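Local coordinates for protein tricorn protease (Thermoplasma acidophilum, PDB 1K32) that probably hydrolyses peptides as a serine protease acting downstream of the proteasome, with beta-propeller domains that gate the passage of substrate, at residues P153-L158 / N169-P174; M202-S207 / I219-G224; F225-S230 / K240-T245. One frame throughout, in Å; residues are numbered along the deposited sequence.

Contact 1: residues P153-L158 / N169-P174; sequences PATHIL and NTFELP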
loop_
_atom_site.group_PDB
_atom_site.type_symbol
_atom_site.label_atom_id
_atom_site.label_comp_id
_atom_site.label_asym_id
_atom_site.label_seq_id
_atom_site.Cartn_x
_atom_site.Cartn_y
_atom_site.Cartn_z
ATOM N N PRO A 153 46.012 14.490 47.623
ATOM C CA PRO A 153 44.616 14.613 48.064
ATOM C C PRO A 153 44.525 15.078 49.509
ATOM O O PRO A 153 45.314 14.669 50.355
ATOM C CB PRO A 153 44.058 13.202 47.877
ATOM C CG PRO A 153 45.272 12.325 48.024
ATOM C CD PRO A 153 46.336 13.100 47.262
ATOM N N ALA A 154 43.572 15.957 49.783
ATOM C CA ALA A 154 43.385 16.459 51.137
ATOM C C ALA A 154 41.986 17.011 51.299
ATOM O O ALA A 154 41.316 17.376 50.320
ATOM C CB ALA A 154 44.419 17.536 51.458
ATOM N N THR A 155 41.547 17.065 52.546
ATOM C CA THR A 155 40.225 17.563 52.873
ATOM C C THR A 155 40.357 18.928 53.536
ATOM O O THR A 155 39.627 19.860 53.217
ATOM C CB THR A 155 39.506 16.597 53.843
ATOM O OG1 THR A 155 39.436 15.293 53.256
ATOM C CG2 THR A 155 38.106 17.092 54.145
ATOM N N HIS A 156 41.288 19.030 54.479
ATOM C CA HIS A 156 41.518 20.277 55.188
ATOM C C HIS A 156 42.984 20.701 55.173
ATOM O O HIS A 156 43.893 19.868 55.159
ATOM C CB HIS A 156 41.097 20.164 56.656
ATOM C CG HIS A 156 39.658 19.817 56.867
ATOM N ND1 HIS A 156 39.203 18.516 56.908
ATOM C CD2 HIS A 156 38.574 20.601 57.081
ATOM C CE1 HIS A 156 37.903 18.514 57.142
ATOM N NE2 HIS A 156 37.496 19.766 57.251
ATOM N N ILE A 157 43.202 22.011 55.168
ATOM C CA ILE A 157 44.546 22.541 55.247
ATOM C C ILE A 157 44.496 23.720 56.205
ATOM O O ILE A 157 43.672 24.620 56.058
ATOM C CB ILE A 157 45.118 23.017 53.881
ATOM C CG1 ILE A 157 46.529 23.570 54.108
ATOM C CG2 ILE A 157 44.233 24.101 53.260
ATOM C CD1 ILE A 157 47.383 23.617 52.865
ATOM N N LEU A 158 45.362 23.680 57.209
ATOM C CA LEU A 158 45.446 24.738 58.190
ATOM C C LEU A 158 46.872 25.265 58.153
ATOM O O LEU A 158 47.782 24.599 57.659
ATOM C CB LEU A 158 45.123 24.195 59.579
ATOM C CG LEU A 158 43.873 23.320 59.679
ATOM C CD1 LEU A 158 43.761 22.762 61.093
ATOM C CD2 LEU A 158 42.635 24.132 59.310
ATOM N N ASN A 169 41.364 12.790 54.389
ATOM C CA ASN A 169 40.123 12.045 54.620
ATOM C C ASN A 169 39.425 12.486 55.894
ATOM O O ASN A 169 38.688 11.713 56.510
ATOM C CB ASN A 169 40.427 10.547 54.711
ATOM C CG ASN A 169 41.307 10.077 53.587
ATOM O OD1 ASN A 169 42.354 9.482 53.814
ATOM N ND2 ASN A 169 40.890 10.341 52.366
ATOM N N THR A 170 39.635 13.740 56.267
ATOM C CA THR A 170 39.090 14.280 57.500
ATOM C C THR A 170 37.647 14.820 57.530
ATOM O O THR A 170 37.293 15.612 58.411
ATOM C CB THR A 170 40.067 15.339 58.056
ATOM O OG1 THR A 170 40.559 16.148 56.979
ATOM C CG2 THR A 170 41.245 14.660 58.739
ATOM N N PHE A 171 36.809 14.389 56.589
ATOM C CA PHE A 171 35.405 14.811 56.601
ATOM C C PHE A 171 34.666 13.874 57.573
ATOM O O PHE A 171 35.209 12.842 57.953
ATOM C CB PHE A 171 34.805 14.726 55.184
ATOM C CG PHE A 171 35.191 13.492 54.432
ATOM C CD1 PHE A 171 34.567 12.267 54.698
ATOM C CD2 PHE A 171 36.224 13.535 53.491
ATOM C CE1 PHE A 171 34.968 11.099 54.041
ATOM C CE2 PHE A 171 36.642 12.362 52.822
ATOM C CZ PHE A 171 36.013 11.144 53.099
ATOM N N GLU A 172 33.455 14.225 57.995
ATOM C CA GLU A 172 32.719 13.364 58.930
ATOM C C GLU A 172 32.263 12.052 58.273
ATOM O O GLU A 172 32.031 12.001 57.061
ATOM C CB GLU A 172 31.484 14.090 59.487
ATOM C CG GLU A 172 31.767 15.400 60.254
ATOM C CD GLU A 172 32.466 15.204 61.606
ATOM O OE1 GLU A 172 32.896 16.218 62.182
ATOM O OE2 GLU A 172 32.585 14.060 62.102
ATOM N N LEU A 173 32.145 11.000 59.080
ATOM C CA LEU A 173 31.680 9.696 58.610
ATOM C C LEU A 173 30.481 9.264 59.451
ATOM O O LEU A 173 30.543 8.262 60.161
ATOM C CB LEU A 173 32.776 8.649 58.744
ATOM C CG LEU A 173 34.011 8.723 57.845
ATOM C CD1 LEU A 173 34.939 7.585 58.223
ATOM C CD2 LEU A 173 33.624 8.628 56.390
ATOM N N PRO A 174 29.363 10.004 59.368
ATOM C CA PRO A 174 28.160 9.676 60.146
ATOM C C PRO A 174 27.537 8.311 59.855
ATOM O O PRO A 174 26.860 7.734 60.708
ATOM C CB PRO A 174 27.215 10.838 59.834
ATOM C CG PRO A 174 27.566 11.192 58.423
ATOM C CD PRO A 174 29.096 11.080 58.392
#

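Contact 2: residues M202-S207 / I219-G224; sequences MSTHVS and ITDIDG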
loop_
_atom_site.group_PDB
_atom_site.type_symbol
_atom_site.label_atom_id
_atom_site.label_comp_id
_atom_site.label_asym_id
_atom_site.label_seq_id
_atom_site.Cartn_x
_atom_site.Cartn_y
_atom_site.Cartn_z
ATOM N N MET A 202 45.473 7.694 64.529
ATOM C CA MET A 202 44.868 6.909 65.602
ATOM C C MET A 202 44.148 5.701 65.022
ATOM O O MET A 202 43.945 5.613 63.812
ATOM C CB MET A 202 43.876 7.776 66.382
ATOM C CG MET A 202 44.538 8.911 67.154
ATOM S SD MET A 202 43.389 10.084 67.901
ATOM C CE MET A 202 43.333 11.254 66.714
ATOM N N SER A 203 43.757 4.770 65.886
ATOM C CA SER A 203 43.063 3.584 65.429
ATOM C C SER A 203 41.727 3.953 64.796
ATOM O O SER A 203 41.275 3.272 63.876
ATOM C CB SER A 203 42.844 2.603 66.587
ATOM O OG SER A 203 41.973 3.147 67.561
ATOM N N THR A 204 41.108 5.033 65.279
ATOM C CA THR A 204 39.824 5.493 64.757
ATOM C C THR A 204 39.953 6.702 63.820
ATOM O O THR A 204 41.023 7.281 63.668
ATOM C CB THR A 204 38.837 5.850 65.910
ATOM O OG1 THR A 204 39.393 6.896 66.719
ATOM C CG2 THR A 204 38.576 4.616 66.791
ATOM N N HIS A 205 38.836 7.069 63.208
ATOM C CA HIS A 205 38.740 8.170 62.254
ATOM C C HIS A 205 38.753 9.567 62.878
ATOM O O HIS A 205 37.990 9.856 63.785
ATOM C CB HIS A 205 37.456 7.990 61.449
ATOM C CG HIS A 205 37.144 9.132 60.536
ATOM N ND1 HIS A 205 37.929 9.449 59.447
ATOM C CD2 HIS A 205 36.099 9.989 60.510
ATOM C CE1 HIS A 205 37.372 10.446 58.784
ATOM N NE2 HIS A 205 36.261 10.791 59.407
ATOM N N VAL A 206 39.612 10.439 62.365
ATOM C CA VAL A 206 39.689 11.797 62.868
ATOM C C VAL A 206 39.006 12.701 61.860
ATOM O O VAL A 206 39.282 12.616 60.666
ATOM C CB VAL A 206 41.156 12.235 63.042
ATOM C CG1 VAL A 206 41.231 13.717 63.373
ATOM C CG2 VAL A 206 41.805 11.404 64.138
ATOM N N SER A 207 38.126 13.568 62.346
ATOM C CA SER A 207 37.393 14.466 61.476
ATOM C C SER A 207 37.382 15.911 61.970
ATOM O O SER A 207 37.642 16.188 63.142
ATOM C CB SER A 207 35.953 13.978 61.350
ATOM O OG SER A 207 35.317 14.007 62.611
ATOM N N ILE A 219 37.574 15.685 66.032
ATOM C CA ILE A 219 36.595 14.744 66.535
ATOM C C ILE A 219 36.925 13.296 66.207
ATOM O O ILE A 219 37.393 12.987 65.103
ATOM C CB ILE A 219 35.195 15.067 65.961
ATOM C CG1 ILE A 219 34.733 16.443 66.451
ATOM C CG2 ILE A 219 34.197 13.965 66.352
ATOM C CD1 ILE A 219 33.474 16.942 65.772
ATOM N N THR A 220 36.695 12.407 67.178
ATOM C CA THR A 220 36.899 10.973 66.962
ATOM C C THR A 220 36.140 10.169 68.005
ATOM O O THR A 220 35.760 10.695 69.043
ATOM C CB THR A 220 38.388 10.571 66.968
ATOM O OG1 THR A 220 38.510 9.238 66.455
ATOM C CG2 THR A 220 38.967 10.626 68.361
ATOM N N ASP A 221 35.894 8.901 67.726
ATOM C CA ASP A 221 35.150 8.079 68.670
ATOM C C ASP A 221 35.985 6.922 69.207
ATOM O O ASP A 221 35.473 5.829 69.459
ATOM C CB ASP A 221 33.863 7.563 68.014
ATOM C CG ASP A 221 34.128 6.738 66.762
ATOM O OD1 ASP A 221 33.156 6.411 66.047
ATOM O OD2 ASP A 221 35.300 6.409 66.492
ATOM N N ILE A 222 37.272 7.182 69.412
ATOM C CA ILE A 222 38.171 6.150 69.903
ATOM C C ILE A 222 37.741 5.560 71.243
ATOM O O ILE A 222 38.133 4.448 71.581
ATOM C CB ILE A 222 39.602 6.679 70.036
ATOM C CG1 ILE A 222 40.546 5.516 70.346
ATOM C CG2 ILE A 222 39.654 7.754 71.113
ATOM C CD1 ILE A 222 42.000 5.839 70.186
ATOM N N ASP A 223 36.933 6.294 72.000
ATOM C CA ASP A 223 36.472 5.809 73.294
ATOM C C ASP A 223 35.040 5.266 73.249
ATOM O O ASP A 223 34.429 5.009 74.284
ATOM C CB ASP A 223 36.617 6.924 74.345
ATOM C CG ASP A 223 38.087 7.228 74.680
ATOM O OD1 ASP A 223 38.412 8.376 75.050
ATOM O OD2 ASP A 223 38.925 6.305 74.580
ATOM N N GLY A 224 34.504 5.087 72.047
ATOM C CA GLY A 224 33.164 4.545 71.918
ATOM C C GLY A 224 32.070 5.493 71.467
ATOM O O GLY A 224 30.986 5.055 71.089
HETATM O O HOH W 1 35.754 6.176 63.724
#

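Contact 3: residues F225-S230 / K240-T245; sequences FGQIYS and KHTSFT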
loop_
_atom_site.group_PDB
_atom_site.type_symbol
_atom_site.label_atom_id
_atom_site.label_comp_id
_atom_site.label_asym_id
_atom_site.label_seq_id
_atom_site.Cartn_x
_atom_site.Cartn_y
_atom_site.Cartn_z
ATOM N N PHE A 225 32.344 6.789 71.494
ATOM C CA PHE A 225 31.353 7.782 71.098
ATOM C C PHE A 225 32.102 9.018 70.611
ATOM O O PHE A 225 33.216 9.277 71.058
ATOM C CB PHE A 225 30.489 8.149 72.308
ATOM C CG PHE A 225 29.148 8.726 71.956
ATOM C CD1 PHE A 225 28.048 7.896 71.778
ATOM C CD2 PHE A 225 28.983 10.096 71.817
ATOM C CE1 PHE A 225 26.785 8.423 71.467
ATOM C CE2 PHE A 225 27.730 10.641 71.506
ATOM C CZ PHE A 225 26.626 9.802 71.331
ATOM N N GLY A 226 31.495 9.776 69.698
ATOM C CA GLY A 226 32.157 10.966 69.197
ATOM C C GLY A 226 32.391 11.992 70.291
ATOM O O GLY A 226 31.488 12.320 71.051
ATOM N N GLN A 227 33.614 12.488 70.383
ATOM C CA GLN A 227 33.955 13.501 71.376
ATOM C C GLN A 227 34.991 14.432 70.762
ATOM O O GLN A 227 35.591 14.117 69.729
ATOM C CB GLN A 227 34.571 12.868 72.631
ATOM C CG GLN A 227 33.806 11.671 73.200
ATOM C CD GLN A 227 32.496 12.053 73.857
ATOM O OE1 GLN A 227 31.710 11.185 74.237
ATOM N NE2 GLN A 227 32.259 13.345 74.010
ATOM N N ILE A 228 35.199 15.573 71.403
ATOM C CA ILE A 228 36.197 16.519 70.949
ATOM C C ILE A 228 37.496 16.211 71.688
ATOM O O ILE A 228 37.502 16.075 72.909
ATOM C CB ILE A 228 35.767 17.971 71.253
ATOM C CG1 ILE A 228 34.433 18.259 70.562
ATOM C CG2 ILE A 228 36.840 18.956 70.777
ATOM C CD1 ILE A 228 33.927 19.668 70.793
ATOM N N TYR A 229 38.580 16.065 70.934
ATOM C CA TYR A 229 39.911 15.793 71.483
ATOM C C TYR A 229 40.857 16.857 70.936
ATOM O O TYR A 229 40.456 17.691 70.116
ATOM C CB TYR A 229 40.442 14.427 71.020
ATOM C CG TYR A 229 39.703 13.219 71.555
ATOM C CD1 TYR A 229 38.460 12.860 71.044
ATOM C CD2 TYR A 229 40.244 12.444 72.585
ATOM C CE1 TYR A 229 37.772 11.772 71.534
ATOM C CE2 TYR A 229 39.560 11.342 73.092
ATOM C CZ TYR A 229 38.320 11.016 72.559
ATOM O OH TYR A 229 37.602 9.957 73.048
ATOM N N SER A 230 42.108 16.820 71.382
ATOM C CA SER A 230 43.111 17.746 70.876
ATOM C C SER A 230 44.510 17.212 71.170
ATOM O O SER A 230 44.686 16.330 72.023
ATOM C CB SER A 230 42.935 19.144 71.489
ATOM O OG SER A 230 43.390 19.190 72.828
ATOM N N LYS A 240 41.016 14.700 76.006
ATOM C CA LYS A 240 39.606 14.457 75.716
ATOM C C LYS A 240 38.818 15.577 76.397
ATOM O O LYS A 240 38.825 15.681 77.622
ATOM C CB LYS A 240 39.206 13.085 76.275
ATOM C CG LYS A 240 37.751 12.684 76.095
ATOM C CD LYS A 240 37.556 11.267 76.622
ATOM C CE LYS A 240 36.109 10.817 76.582
ATOM N NZ LYS A 240 35.228 11.620 77.469
ATOM N N HIS A 241 38.140 16.411 75.609
ATOM C CA HIS A 241 37.400 17.542 76.161
ATOM C C HIS A 241 35.893 17.448 76.354
ATOM O O HIS A 241 35.297 18.377 76.892
ATOM C CB HIS A 241 37.685 18.799 75.340
ATOM C CG HIS A 241 39.136 19.124 75.232
ATOM N ND1 HIS A 241 39.929 18.648 74.212
ATOM C CD2 HIS A 241 39.951 19.846 76.036
ATOM C CE1 HIS A 241 41.169 19.061 74.393
ATOM N NE2 HIS A 241 41.211 19.790 75.492
ATOM N N THR A 242 35.273 16.357 75.922
ATOM C CA THR A 242 33.829 16.216 76.068
ATOM C C THR A 242 33.439 14.805 76.435
ATOM O O THR A 242 34.203 13.868 76.223
ATOM C CB THR A 242 33.089 16.561 74.761
ATOM O OG1 THR A 242 33.483 15.641 73.730
ATOM C CG2 THR A 242 33.410 17.991 74.329
ATOM N N SER A 243 32.232 14.660 76.971
ATOM C CA SER A 243 31.703 13.359 77.364
ATOM C C SER A 243 30.245 13.220 76.936
ATOM O O SER A 243 29.391 12.851 77.733
ATOM C CB SER A 243 31.813 13.175 78.882
ATOM O OG SER A 243 33.159 13.012 79.277
ATOM N N PHE A 244 29.965 13.515 75.672
ATOM C CA PHE A 244 28.609 13.420 75.150
ATOM C C PHE A 244 28.106 11.971 75.133
ATOM O O PHE A 244 28.890 11.039 74.978
ATOM C CB PHE A 244 28.551 13.962 73.720
ATOM C CG PHE A 244 29.061 15.365 73.568
ATOM C CD1 PHE A 244 30.082 15.649 72.661
ATOM C CD2 PHE A 244 28.494 16.412 74.287
ATOM C CE1 PHE A 244 30.527 16.956 72.471
ATOM C CE2 PHE A 244 28.929 17.721 74.103
ATOM C CZ PHE A 244 29.948 17.992 73.191
ATOM N N THR A 245 26.795 11.794 75.281
ATOM C CA THR A 245 26.194 10.464 75.230
ATOM C C THR A 245 24.912 10.458 74.392
ATOM O O THR A 245 24.407 9.392 74.038
ATOM C CB THR A 245 25.841 9.925 76.638
ATOM O OG1 THR A 245 24.938 10.828 77.274
ATOM C CG2 THR A 245 27.093 9.762 77.493
#

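Contact 1: residues P153-L158 / N169-P174
His156 and Thr170 meet through one short hydrogen bond, 2.7 Å from His156 ND1 to Thr170 OG1 and nearly straight at 164°; either atom could be the donor. The hydroxyl sits at the edge of the imidazole, near the ring plane. With CG opposite its own carbonyl carbon (chi1 -59°), the ring lies beside the backbone N and brings its ND1 edge round to the threonine. The neighbouring edge atom follows, His156 CE1 lying 3.2 Å from Thr170 O. An alanine at His156 would remove this edge altogether, and Thr170 OG1 is likely to lose its grip on the strand and become freer to turn.

Thr155 packs beside it. The two threonines slide past each other in opposite directions, Thr155 CB approaching Thr170 OG1 at 3.3 Å. The hydroxyl of Thr155 comes obliquely to the Phe171 ring, with OG1 3.7 Å from Phe171 CD2. Phe171 holds CG between its backbone N and carbonyl carbon (chi1 43°), which folds the ring back against its own chain, where Asn169 O stands 4.2 Å above the ring plane, over its centre.

Thr155 and His156 both face Gly167, a classic beta bulge where strand 156-160 starts its pairing with strand 163-168. This is the inner hairpin of a propeller blade, and residues 169-174 leave it in the long excursion toward strand 186-192. Pro209 of strand 207-212, in the next blade, packs on both His156 and Thr170, while Pro174 reaches helix 702-714.

Contact 2: residues M202-S207 / I219-G224
Thr204 and Thr220 are joined by a relay of hydroxyls. Thr204 OG1 donates to Thr220 OG1 across 2.5 Å, and Thr220 OG1 in turn donates to His205 O at 2.8 Å. The second bond reaches its carbonyl from above, the donor lying 56° out of the carbonyl plane. Thr220 can serve both partners because its OG1 stands anti to the backbone N (chi1 -167°), turned across the gap, where the side chain of Thr204 crosses it at about a right angle. A water adds a bridge nearby: it accepts from His205 N and donates to Asp221 OD2, whose carboxylate has a second partner in Gly178 N.

Backbone pairing closes the other end. Ser207 and Ile219 form an antiparallel hydrogen-bonded pair, with Ser207 N to Ile219 O and Ile219 N to Ser207 O both at 2.9 Å. Here strands 207-212 and 215-220, the first two of a four-stranded propeller blade, come together, and the hydroxyl relay extends their junction into the loop that enters the blade. Beyond it, Asp221 to Gly224 make a type I turn, closed by Gly224 N to Asp221 O, that leads on toward strand 227-232.

Weaker contacts fill in between. Val206 CA lies 3.4 Å from Ile219 O in a CA-H...O contact. The methyl of Thr204 is pressed against the turn, with CG2 a tight 3.5 Å from Ile222 CA. Farther out, the end of the Ile222 side chain runs up to Ser203, its CD1 3.8 Å from Ser203 OG.

Contact 3: residues F225-S230 / K240-T245
Ile228 O takes the hydrogen of His241 N at 2.8 Å. The amide of the same residue turns to a side chain: Ile228 N donates to Thr242 OG1 at 2.9 Å with an angle of 163°, so a hydroxyl stands in where continued strand pairing would have offered a backbone carbonyl. Thr242 can do this because its OG1 lies between backbone N and carbonyl carbon (chi1 63°). Its methyl then rests along Ile228: Thr242 CG2 lies 3.9 Å from Ile228 CB and about as far from CG1 and CD1 of that isoleucine. Gln227, bent at its second torsion, folds its amide over the backbone of residues 242-244.

Tyr229 and Lys240, an antiparallel non-hydrogen-bonded pair, point the same way and lie side by side. The aliphatic chain of the lysine runs along the phenol, with Lys240 CB 3.6 Å from Tyr229 CE2. That chain is extended until its last bend, which returns NZ to its own segment to donate to Thr242 O at 2.8 Å. The hydroxyl of Tyr229 is bonded to Asp223.

At the far end the contact is aromatic. Thr245 CA sits over one face of the Phe225 ring, 4.1 Å from its centroid, as a CH-pi contact, while Phe244 O comes within 3.3 Å of Phe225 CD2. The Phe244 ring turns its edge to Gly226 O, 4.0 Å from CD1.

Strand 239-240 is the short outer edge of the blade. Beyond it the chain peels away from strand 227-232 and goes on to strand 249-254 of the next blade, the outer-to-inner passage by which a beta propeller moves from one blade to another.

The three contacts follow one another along the chain and across two successive blades of one propeller. Contact 2 lies in the middle, its centre about 13 Å from that of contact 1 and about 10 Å from that of contact 3. Contacts 1 and 3, with centres about 18 Å apart, do not touch. Between blades, His205 NE2 probably bonds to Phe171 O (2.7 Å) and Ser207 OG to Glu172 OE2 (2.8 Å). Within the second blade, strands 215-220 and 227-232 are neighbours, and a probable backbone bond from Gln227 N to Thr220 O (3.1 Å) joins contacts 2 and 3. From contact 1, Asn169 is hydrogen-bonded to Tyr936, which lies within the S41 peptidase sequence.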